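Local coordinates for metalloregulator ScaR (Streptococcus gordonii, PDB 3HRS), which probably represses transcription by binding DNA as a homodimer when activated by manganese, at residues 156-161 and 206-211; 79-84 and 114-119; 144-149 and 178-183. All coordinates share one frame; numbering follows the deposited sequence.

Interaction 1 (156-161 and 206-211); sequences RVHDNF and AQQIYV. With SO4 (sulfate ion), chain C; SO4 (sulfate ion), chain D.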
loop_
_atom_site.group_PDB
_atom_site.type_symbol
_atom_site.label_atom_id
_atom_site.label_comp_id
_atom_site.label_asym_id
_atom_site.label_seq_id
_atom_site.Cartn_x
_atom_site.Cartn_y
_atom_site.Cartn_z
ATOM N N ARG A 156 26.771 0.571 3.046
ATOM C CA ARG A 156 25.468 0.057 3.483
ATOM C C ARG A 156 25.367 -0.027 5.000
ATOM O O ARG A 156 26.366 -0.050 5.695
ATOM C CB ARG A 156 25.162 -1.299 2.829
ATOM C CG ARG A 156 24.057 -2.085 3.504
ATOM C CD ARG A 156 23.628 -3.311 2.691
ATOM N NE ARG A 156 24.535 -4.449 2.807
ATOM C CZ ARG A 156 24.161 -5.666 3.197
ATOM N NH1 ARG A 156 22.901 -5.912 3.532
ATOM N NH2 ARG A 156 25.053 -6.646 3.256
ATOM N N VAL A 157 24.145 -0.041 5.507
ATOM C CA VAL A 157 23.901 -0.245 6.924
ATOM C C VAL A 157 22.686 -1.145 6.985
ATOM O O VAL A 157 21.875 -1.152 6.071
ATOM C CB VAL A 157 23.561 1.064 7.648
ATOM C CG1 VAL A 157 24.553 2.135 7.299
ATOM C CG2 VAL A 157 22.169 1.520 7.279
ATOM N N HIS A 158 22.565 -1.923 8.047
ATOM C CA HIS A 158 21.415 -2.796 8.175
ATOM C C HIS A 158 20.203 -1.952 8.482
ATOM O O HIS A 158 20.322 -0.913 9.094
ATOM C CB HIS A 158 21.648 -3.860 9.260
ATOM C CG HIS A 158 22.265 -5.119 8.737
ATOM N ND1 HIS A 158 21.514 -6.153 8.220
ATOM C CD2 HIS A 158 23.560 -5.498 8.619
ATOM C CE1 HIS A 158 22.321 -7.120 7.817
ATOM N NE2 HIS A 158 23.566 -6.746 8.046
ATOM N N ASP A 159 19.037 -2.413 8.057
ATOM C CA ASP A 159 17.808 -1.633 8.146
ATOM C C ASP A 159 17.346 -1.318 9.577
ATOM O O ASP A 159 16.659 -0.332 9.799
ATOM C CB ASP A 159 16.693 -2.346 7.379
ATOM C CG ASP A 159 16.011 -1.431 6.405
ATOM O OD1 ASP A 159 16.115 -0.204 6.608
ATOM O OD2 ASP A 159 15.406 -1.919 5.431
ATOM N N ASN A 160 17.711 -2.172 10.528
ATOM C CA ASN A 160 17.391 -2.013 11.952
ATOM C C ASN A 160 17.098 -0.574 12.503
ATOM O O ASN A 160 17.970 0.320 12.518
ATOM C CB ASN A 160 18.497 -2.697 12.763
ATOM C CG ASN A 160 18.159 -2.821 14.226
ATOM O OD1 ASN A 160 16.988 -2.789 14.611
ATOM N ND2 ASN A 160 19.188 -2.967 15.059
ATOM N N PHE A 161 15.876 -0.375 12.996
ATOM C CA PHE A 161 15.424 0.939 13.445
ATOM C C PHE A 161 16.249 1.498 14.601
ATOM O O PHE A 161 16.381 2.728 14.766
ATOM C CB PHE A 161 13.937 0.905 13.838
ATOM C CG PHE A 161 13.466 2.164 14.519
ATOM C CD1 PHE A 161 13.554 3.387 13.880
ATOM C CD2 PHE A 161 12.953 2.125 15.803
ATOM C CE1 PHE A 161 13.139 4.551 14.510
ATOM C CE2 PHE A 161 12.538 3.279 16.434
ATOM C CZ PHE A 161 12.631 4.497 15.786
ATOM N N ALA A 206 29.991 -2.381 14.643
ATOM C CA ALA A 206 30.922 -2.402 13.514
ATOM C C ALA A 206 30.566 -3.539 12.569
ATOM O O ALA A 206 30.879 -3.512 11.379
ATOM C CB ALA A 206 32.349 -2.549 14.003
ATOM N N GLN A 207 29.895 -4.529 13.133
ATOM C CA GLN A 207 29.500 -5.743 12.453
ATOM C C GLN A 207 28.363 -5.448 11.469
ATOM O O GLN A 207 28.132 -6.195 10.510
ATOM C CB GLN A 207 29.018 -6.708 13.528
ATOM C CG GLN A 207 28.934 -8.169 13.156
ATOM C CD GLN A 207 28.206 -8.964 14.232
ATOM O OE1 GLN A 207 28.239 -10.195 14.243
ATOM N NE2 GLN A 207 27.543 -8.253 15.148
ATOM N N GLN A 208 27.664 -4.341 11.711
ATOM C CA GLN A 208 26.421 -4.017 11.014
ATOM C C GLN A 208 26.566 -2.888 10.004
ATOM O O GLN A 208 25.591 -2.442 9.415
ATOM C CB GLN A 208 25.372 -3.588 12.030
ATOM C CG GLN A 208 24.678 -4.707 12.753
ATOM C CD GLN A 208 23.847 -4.182 13.898
ATOM O OE1 GLN A 208 22.619 -4.247 13.874
ATOM N NE2 GLN A 208 24.515 -3.630 14.901
ATOM N N ILE A 209 27.783 -2.409 9.832
ATOM C CA ILE A 209 28.054 -1.273 8.982
ATOM C C ILE A 209 28.952 -1.765 7.862
ATOM O O ILE A 209 29.940 -2.471 8.107
ATOM C CB ILE A 209 28.789 -0.222 9.797
ATOM C CG1 ILE A 209 27.797 0.558 10.640
ATOM C CG2 ILE A 209 29.604 0.698 8.916
ATOM C CD1 ILE A 209 28.462 1.176 11.837
ATOM N N TYR A 210 28.621 -1.416 6.630
ATOM C CA TYR A 210 29.361 -1.964 5.510
ATOM C C TYR A 210 30.126 -0.876 4.785
ATOM O O TYR A 210 29.544 0.161 4.437
ATOM C CB TYR A 210 28.398 -2.650 4.549
ATOM C CG TYR A 210 27.693 -3.826 5.147
ATOM C CD1 TYR A 210 26.704 -3.651 6.102
ATOM C CD2 TYR A 210 28.011 -5.125 4.752
ATOM C CE1 TYR A 210 26.038 -4.740 6.644
ATOM C CE2 TYR A 210 27.358 -6.219 5.289
ATOM C CZ TYR A 210 26.373 -6.020 6.231
ATOM O OH TYR A 210 25.733 -7.099 6.770
ATOM N N VAL A 211 31.416 -1.112 4.545
ATOM C CA VAL A 211 32.259 -0.111 3.896
ATOM C C VAL A 211 33.001 -0.604 2.656
ATOM O O VAL A 211 33.052 -1.801 2.372
ATOM C CB VAL A 211 33.288 0.433 4.855
ATOM C CG1 VAL A 211 32.589 1.065 6.038
ATOM C CG2 VAL A 211 34.241 -0.690 5.291
HETATM S S SO4 C . 19.369 -5.408 5.949
HETATM O O1 SO4 C . 20.502 -4.639 5.416
HETATM O O2 SO4 C . 19.672 -6.825 5.778
HETATM O O3 SO4 C . 19.163 -5.141 7.380
HETATM O O4 SO4 C . 18.149 -5.065 5.198
HETATM S S SO4 D . 12.907 -2.835 12.709
HETATM O O1 SO4 D . 11.490 -3.152 12.870
HETATM O O2 SO4 D . 13.012 -1.446 12.269
HETATM O O3 SO4 D . 13.595 -3.049 13.984
HETATM O O4 SO4 D . 13.503 -3.698 11.690
#
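Arg156 pairs with Tyr210 where strand 150-157 meets strand 209-212, an outermost strand, within this chain, of the antiparallel sheet in the FeoA (SH3-like) domain. Two backbone bonds join them: Arg156 N to Tyr210 O at 3.1 Å, and Tyr210 N to Arg156 O at 2.8 Å. Their side chains run side by side on the same face of the sheet. The bend of Arg156 at chi3 (78°) lays its guanidinium over one face of the Tyr210 ring. This is a cation-pi contact, with Arg156 CZ 3.9 Å from the Tyr210 ring centroid and 15° off its normal. Arg156 NH2 also bonds to His139 O, which helps fix the group's rotation.

Val157 forms the next pair, with Ile209. This pair is non-hydrogen-bonded, and both side chains lie on the other face, where Val157 packs on helix 161-168. The strand ends at Val157, and His158 follows in the loop. Its N makes only a weak bond to Gln208 O, but its CD2 lies at the edge of the Tyr210 ring, in its plane. His158 NE2 meets Tyr210 OH at 2.5 Å in a hydrogen bond whose donor is not fixed. On the other ring nitrogen, His158 ND1 donates to O3 of the chain C sulfate at 2.7 Å. Asp159 N binds the same O3 at 2.8 Å, and Arg156 NH1 reaches O1 weakly. Asn160 caps helix 161-168, and Phe161 N makes a weak bond to the chain D sulfate.

The chain C sulfate probably comes from the crystallisation liquor, but the groups around it are consistent with a site that favours anions. Its charge would probably favour a positively charged His158.

Interaction 2 (79-84 and 114-119); sequences EVFLVH and QLLDYP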
loop_
_atom_site.group_PDB
_atom_site.type_symbol
_atom_site.label_atom_id
_atom_site.label_comp_id
_atom_site.label_asym_id
_atom_site.label_seq_id
_atom_site.Cartn_x
_atom_site.Cartn_y
_atom_site.Cartn_z
ATOM N N GLU A 79 10.664 0.527 0.616
ATOM C CA GLU A 79 11.524 1.475 1.307
ATOM C C GLU A 79 11.799 2.640 0.372
ATOM O O GLU A 79 11.473 3.767 0.706
ATOM C CB GLU A 79 12.824 0.827 1.753
ATOM C CG GLU A 79 13.813 1.798 2.351
ATOM C CD GLU A 79 13.714 1.862 3.852
ATOM O OE1 GLU A 79 14.377 2.748 4.449
ATOM O OE2 GLU A 79 12.984 1.014 4.427
ATOM N N VAL A 80 12.384 2.351 -0.798
ATOM C CA VAL A 80 12.666 3.357 -1.817
ATOM C C VAL A 80 11.444 4.196 -2.158
ATOM O O VAL A 80 11.557 5.391 -2.317
ATOM C CB VAL A 80 13.124 2.746 -3.135
ATOM C CG1 VAL A 80 13.080 3.811 -4.272
ATOM C CG2 VAL A 80 14.517 2.163 -2.990
ATOM N N PHE A 81 10.276 3.585 -2.292
ATOM C CA PHE A 81 9.100 4.384 -2.617
ATOM C C PHE A 81 8.774 5.358 -1.480
ATOM O O PHE A 81 8.588 6.527 -1.717
ATOM C CB PHE A 81 7.883 3.509 -2.978
ATOM C CG PHE A 81 6.586 4.278 -3.124
ATOM C CD1 PHE A 81 6.328 5.027 -4.263
ATOM C CD2 PHE A 81 5.611 4.227 -2.127
ATOM C CE1 PHE A 81 5.110 5.717 -4.407
ATOM C CE2 PHE A 81 4.388 4.906 -2.264
ATOM C CZ PHE A 81 4.136 5.650 -3.400
ATOM N N LEU A 82 8.711 4.865 -0.250
ATOM C CA LEU A 82 8.286 5.686 0.872
ATOM C C LEU A 82 9.171 6.893 1.105
ATOM O O LEU A 82 8.668 8.010 1.331
ATOM C CB LEU A 82 8.180 4.867 2.154
ATOM C CG LEU A 82 7.058 3.831 2.033
ATOM C CD1 LEU A 82 6.749 3.232 3.390
ATOM C CD2 LEU A 82 5.816 4.476 1.409
ATOM N N VAL A 83 10.485 6.691 1.053
ATOM C CA VAL A 83 11.361 7.810 1.356
ATOM C C VAL A 83 11.540 8.764 0.183
ATOM O O VAL A 83 11.429 9.973 0.362
ATOM C CB VAL A 83 12.701 7.407 2.026
ATOM C CG1 VAL A 83 12.875 5.915 2.040
ATOM C CG2 VAL A 83 13.883 8.117 1.366
ATOM N N HIS A 84 11.774 8.247 -1.013
ATOM C CA HIS A 84 11.906 9.129 -2.181
ATOM C C HIS A 84 10.634 9.795 -2.726
ATOM O O HIS A 84 10.663 10.923 -3.231
ATOM C CB HIS A 84 12.613 8.414 -3.298
ATOM C CG HIS A 84 14.059 8.194 -3.021
ATOM N ND1 HIS A 84 14.963 7.834 -3.999
ATOM C CD2 HIS A 84 14.769 8.304 -1.871
ATOM C CE1 HIS A 84 16.167 7.729 -3.470
ATOM N NE2 HIS A 84 16.075 8.009 -2.178
ATOM N N GLN A 114 8.678 -0.620 -11.655
ATOM C CA GLN A 114 8.682 0.129 -12.887
ATOM C C GLN A 114 8.527 1.622 -12.600
ATOM O O GLN A 114 9.210 2.461 -13.199
ATOM C CB GLN A 114 7.546 -0.335 -13.783
ATOM C CG GLN A 114 7.612 0.323 -15.126
ATOM C CD GLN A 114 6.627 -0.243 -16.121
ATOM O OE1 GLN A 114 5.580 -0.774 -15.750
ATOM N NE2 GLN A 114 6.962 -0.132 -17.404
ATOM N N LEU A 115 7.613 1.955 -11.695
ATOM C CA LEU A 115 7.367 3.350 -11.351
ATOM C C LEU A 115 8.645 4.022 -10.841
ATOM O O LEU A 115 8.912 5.182 -11.155
ATOM C CB LEU A 115 6.313 3.434 -10.265
ATOM C CG LEU A 115 6.043 4.873 -9.886
ATOM C CD1 LEU A 115 5.680 5.587 -11.161
ATOM C CD2 LEU A 115 4.926 4.966 -8.824
ATOM N N LEU A 116 9.413 3.276 -10.050
ATOM C CA LEU A 116 10.630 3.766 -9.442
ATOM C C LEU A 116 11.790 3.726 -10.428
ATOM O O LEU A 116 12.902 4.140 -10.100
ATOM C CB LEU A 116 10.977 2.946 -8.203
ATOM C CG LEU A 116 9.958 2.858 -7.069
ATOM C CD1 LEU A 116 10.622 2.196 -5.880
ATOM C CD2 LEU A 116 9.407 4.215 -6.658
ATOM N N ASP A 117 11.525 3.242 -11.635
ATOM C CA ASP A 117 12.541 3.178 -12.682
ATOM C C ASP A 117 13.669 2.219 -12.347
ATOM O O ASP A 117 14.842 2.521 -12.590
ATOM C CB ASP A 117 13.107 4.562 -12.995
ATOM C CG ASP A 117 13.804 4.622 -14.357
ATOM O OD1 ASP A 117 13.682 3.655 -15.159
ATOM O OD2 ASP A 117 14.481 5.647 -14.619
ATOM N N TYR A 118 13.303 1.070 -11.787
ATOM C CA TYR A 118 14.224 -0.051 -11.570
ATOM C C TYR A 118 15.481 0.283 -10.775
ATOM O O TYR A 118 16.596 0.164 -11.291
ATOM C CB TYR A 118 14.583 -0.713 -12.896
ATOM C CG TYR A 118 13.362 -0.997 -13.726
ATOM C CD1 TYR A 118 12.989 -0.137 -14.751
ATOM C CD2 TYR A 118 12.560 -2.107 -13.474
ATOM C CE1 TYR A 118 11.882 -0.377 -15.514
ATOM C CE2 TYR A 118 11.426 -2.361 -14.242
ATOM C CZ TYR A 118 11.090 -1.480 -15.257
ATOM O OH TYR A 118 9.958 -1.677 -16.038
ATOM N N PRO A 119 15.297 0.695 -9.506
ATOM C CA PRO A 119 16.430 1.001 -8.612
ATOM C C PRO A 119 17.226 -0.255 -8.242
ATOM O O PRO A 119 16.665 -1.231 -7.743
ATOM C CB PRO A 119 15.768 1.567 -7.352
ATOM C CG PRO A 119 14.242 1.502 -7.591
ATOM C CD PRO A 119 13.979 0.762 -8.839
#
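Leu116 points its two methyl branches at neighbouring residues of the 79-84 helix turn. CD1 lies against Val80 CG1 at 3.4 Å, and CD2 lies against Phe81. The Val80 and Leu116 side chains run antiparallel alongside one another. Val80 CG1 is anti to the backbone N (chi1 166°), and this branch makes the contact. The Phe81 side chain lies roughly perpendicular to that of Leu116. Leu116 CD2 sits in the plane of the Phe81 ring, at its edge, 4.0 Å from CD1 of Phe81. Leu115 CD2 approaches the same ring obliquely, 4.5 Å from Phe81 CE1.

The contact joins the C-terminal end of helix 62-84 to the end of helix 106-115, within the metal-binding and dimerisation domain. Helix 106-115 closes in a Schellman motif. Asp117 takes a positive phi of 66°, and its N bonds back to Gln114 O. The chain then turns and brings Pro119 to the same side as Leu116, where Pro119 CG lies 4.2 Å from Val80 CG1. The side-chain contacts are apolar, and no hydrogen bond joins the segments. Phe81 also reaches the dimer interface. Its ring meets Phe81 of the second subunit, and it packs on Phe108 of that subunit.

Interaction 3 (144-149 and 178-183); sequences EEAKEK and IRFLGY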
loop_
_atom_site.group_PDB
_atom_site.type_symbol
_atom_site.label_atom_id
_atom_site.label_comp_id
_atom_site.label_asym_id
_atom_site.label_seq_id
_atom_site.Cartn_x
_atom_site.Cartn_y
_atom_site.Cartn_z
ATOM N N GLU A 144 33.954 -4.517 10.817
ATOM C CA GLU A 144 34.764 -5.382 11.660
ATOM C C GLU A 144 35.752 -6.228 10.851
ATOM O O GLU A 144 36.888 -6.446 11.287
ATOM C CB GLU A 144 33.904 -6.268 12.565
ATOM C CG GLU A 144 33.620 -7.651 12.018
ATOM C CD GLU A 144 33.172 -8.607 13.105
ATOM O OE1 GLU A 144 32.146 -9.298 12.916
ATOM O OE2 GLU A 144 33.839 -8.651 14.159
ATOM N N GLU A 145 35.332 -6.698 9.680
ATOM C CA GLU A 145 36.244 -7.473 8.849
ATOM C C GLU A 145 36.946 -6.593 7.812
ATOM O O GLU A 145 37.207 -7.017 6.689
ATOM C CB GLU A 145 35.547 -8.692 8.220
ATOM C CG GLU A 145 34.573 -8.397 7.092
ATOM C CD GLU A 145 33.526 -9.499 6.914
ATOM O OE1 GLU A 145 32.482 -9.240 6.271
ATOM O OE2 GLU A 145 33.745 -10.619 7.426
ATOM N N ALA A 146 37.266 -5.366 8.214
ATOM C CA ALA A 146 37.993 -4.442 7.353
ATOM C C ALA A 146 39.473 -4.431 7.718
ATOM O O ALA A 146 39.845 -4.043 8.833
ATOM C CB ALA A 146 37.406 -3.044 7.456
ATOM N N LYS A 147 40.315 -4.854 6.777
ATOM C CA LYS A 147 41.759 -4.993 7.021
ATOM C C LYS A 147 42.482 -3.644 7.126
ATOM O O LYS A 147 42.807 -3.186 8.222
ATOM C CB LYS A 147 42.413 -5.863 5.933
ATOM C CG LYS A 147 42.512 -7.362 6.251
ATOM C CD LYS A 147 42.956 -8.164 5.021
ATOM C CE LYS A 147 44.138 -9.111 5.321
ATOM N NZ LYS A 147 43.770 -10.381 6.016
ATOM N N GLU A 148 42.719 -3.017 5.977
ATOM C CA GLU A 148 43.473 -1.764 5.888
ATOM C C GLU A 148 42.843 -0.600 6.659
ATOM O O GLU A 148 41.630 -0.546 6.842
ATOM C CB GLU A 148 43.652 -1.359 4.415
ATOM C CG GLU A 148 44.527 -2.305 3.584
ATOM C CD GLU A 148 44.635 -1.892 2.117
ATOM O OE1 GLU A 148 45.775 -1.840 1.598
ATOM O OE2 GLU A 148 43.587 -1.623 1.484
ATOM N N LYS A 149 43.680 0.339 7.094
ATOM C CA LYS A 149 43.198 1.574 7.706
ATOM C C LYS A 149 43.054 2.670 6.645
ATOM O O LYS A 149 43.400 2.465 5.479
ATOM C CB LYS A 149 44.137 2.039 8.823
ATOM C CG LYS A 149 44.559 0.951 9.800
ATOM C CD LYS A 149 45.957 0.407 9.483
ATOM C CE LYS A 149 46.486 -0.449 10.629
ATOM N NZ LYS A 149 47.955 -0.717 10.532
ATOM N N ILE A 178 34.570 8.048 5.587
ATOM C CA ILE A 178 34.850 7.492 6.893
ATOM C C ILE A 178 36.328 7.157 6.990
ATOM O O ILE A 178 36.867 6.476 6.117
ATOM C CB ILE A 178 33.984 6.222 7.113
ATOM C CG1 ILE A 178 32.618 6.610 7.681
ATOM C CG2 ILE A 178 34.656 5.226 8.022
ATOM C CD1 ILE A 178 32.704 7.632 8.791
ATOM N N ARG A 179 36.991 7.665 8.030
ATOM C CA ARG A 179 38.364 7.277 8.301
ATOM C C ARG A 179 38.396 6.194 9.372
ATOM O O ARG A 179 38.062 6.445 10.532
ATOM C CB ARG A 179 39.188 8.467 8.781
ATOM C CG ARG A 179 39.499 9.551 7.751
ATOM C CD ARG A 179 40.419 10.601 8.405
ATOM N NE ARG A 179 40.695 11.759 7.557
ATOM C CZ ARG A 179 41.159 12.920 8.012
ATOM N NH1 ARG A 179 41.388 13.081 9.311
ATOM N NH2 ARG A 179 41.387 13.927 7.173
ATOM N N PHE A 180 38.796 4.990 8.973
ATOM C CA PHE A 180 39.006 3.884 9.898
ATOM C C PHE A 180 40.373 4.025 10.550
ATOM O O PHE A 180 41.379 4.127 9.851
ATOM C CB PHE A 180 38.958 2.560 9.139
ATOM C CG PHE A 180 39.009 1.343 10.024
ATOM C CD1 PHE A 180 38.458 1.362 11.296
ATOM C CD2 PHE A 180 39.572 0.164 9.565
ATOM C CE1 PHE A 180 38.487 0.233 12.102
ATOM C CE2 PHE A 180 39.605 -0.969 10.367
ATOM C CZ PHE A 180 39.061 -0.934 11.634
ATOM N N LEU A 181 40.418 4.030 11.880
ATOM C CA LEU A 181 41.695 4.122 12.592
ATOM C C LEU A 181 42.120 2.769 13.149
ATOM O O LEU A 181 43.040 2.688 13.950
ATOM C CB LEU A 181 41.619 5.148 13.722
ATOM C CG LEU A 181 41.111 6.519 13.287
ATOM C CD1 LEU A 181 40.793 7.389 14.493
ATOM C CD2 LEU A 181 42.126 7.187 12.375
ATOM N N GLY A 182 41.432 1.712 12.728
ATOM C CA GLY A 182 41.780 0.362 13.130
ATOM C C GLY A 182 41.069 -0.120 14.378
ATOM O O GLY A 182 40.506 0.661 15.148
ATOM N N TYR A 183 41.081 -1.431 14.566
ATOM C CA TYR A 183 40.625 -2.027 15.808
ATOM C C TYR A 183 41.728 -1.862 16.858
ATOM O O TYR A 183 42.869 -2.251 16.616
ATOM C CB TYR A 183 40.347 -3.512 15.577
ATOM C CG TYR A 183 39.701 -4.233 16.737
ATOM C CD1 TYR A 183 38.331 -4.432 16.773
ATOM C CD2 TYR A 183 40.459 -4.728 17.787
ATOM C CE1 TYR A 183 37.730 -5.098 17.823
ATOM C CE2 TYR A 183 39.867 -5.395 18.846
ATOM C CZ TYR A 183 38.501 -5.578 18.855
ATOM O OH TYR A 183 37.896 -6.240 19.900
#
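The Phe180 ring swings out beside its own carbonyl carbon, with CG opposite the backbone N (chi1 -173°), and this aims its rim at the loop 144-149. Phe180 belongs to strand 177-184 of the antiparallel sheet in the FeoA domain, which has an SH3-like fold. The loop leads into the neighbouring strand 150-157, and a backbone hydrogen bond links Phe180 to Gly150 at the head of that strand.

The loop meets the ring mainly with its carbonyls. Ala146 O lies at the ring edge, 3.4 Å from Phe180 CE2. Glu148 O lies in the ring plane, 3.5 Å from Phe180 CD2. Carbonyl oxygens placed there face the slightly positive C-H rim, so the approach is probably mildly favourable. Glu148 O also accepts a hydrogen bond from Tyr152 OH. Ala146 CB adds an apolar touch to Phe180 CE2 at 4.2 Å, and Tyr152 packs on Phe180 as well. No hydrogen bond joins the two segments.

Lys149 bends at chi2 (100°), which carries its amine off from the strand. Lys149 CB stays close, 3.6 Å from Phe180 O. Gly182 has a positive phi of 91°. Its backbone N sits over one face of the Phe180 ring, 3.3 Å above the plane and offset toward the rim.

Overall arrangement
Interactions 1 and 2 lie in different domains but meet at the metal site. Asp159 OD2 of interaction 1 lies 3.9 Å from Glu79 OE2 of interaction 2. Both residues, with Cys122 and His124, bind zinc in a structure of this protein, but no metal is bound to this chain. A cation there would probably offset the two like charges. The centres of interactions 1 and 2 are about 21 Å apart. Interactions 1 and 3 share the FeoA-domain sheet, with centres about 15 Å apart. Ala206 O and Glu144 N, at 3.3 Å, probably form a hydrogen bond between them. Interactions 2 and 3 do not touch; their nearest atoms are about 19 Å apart.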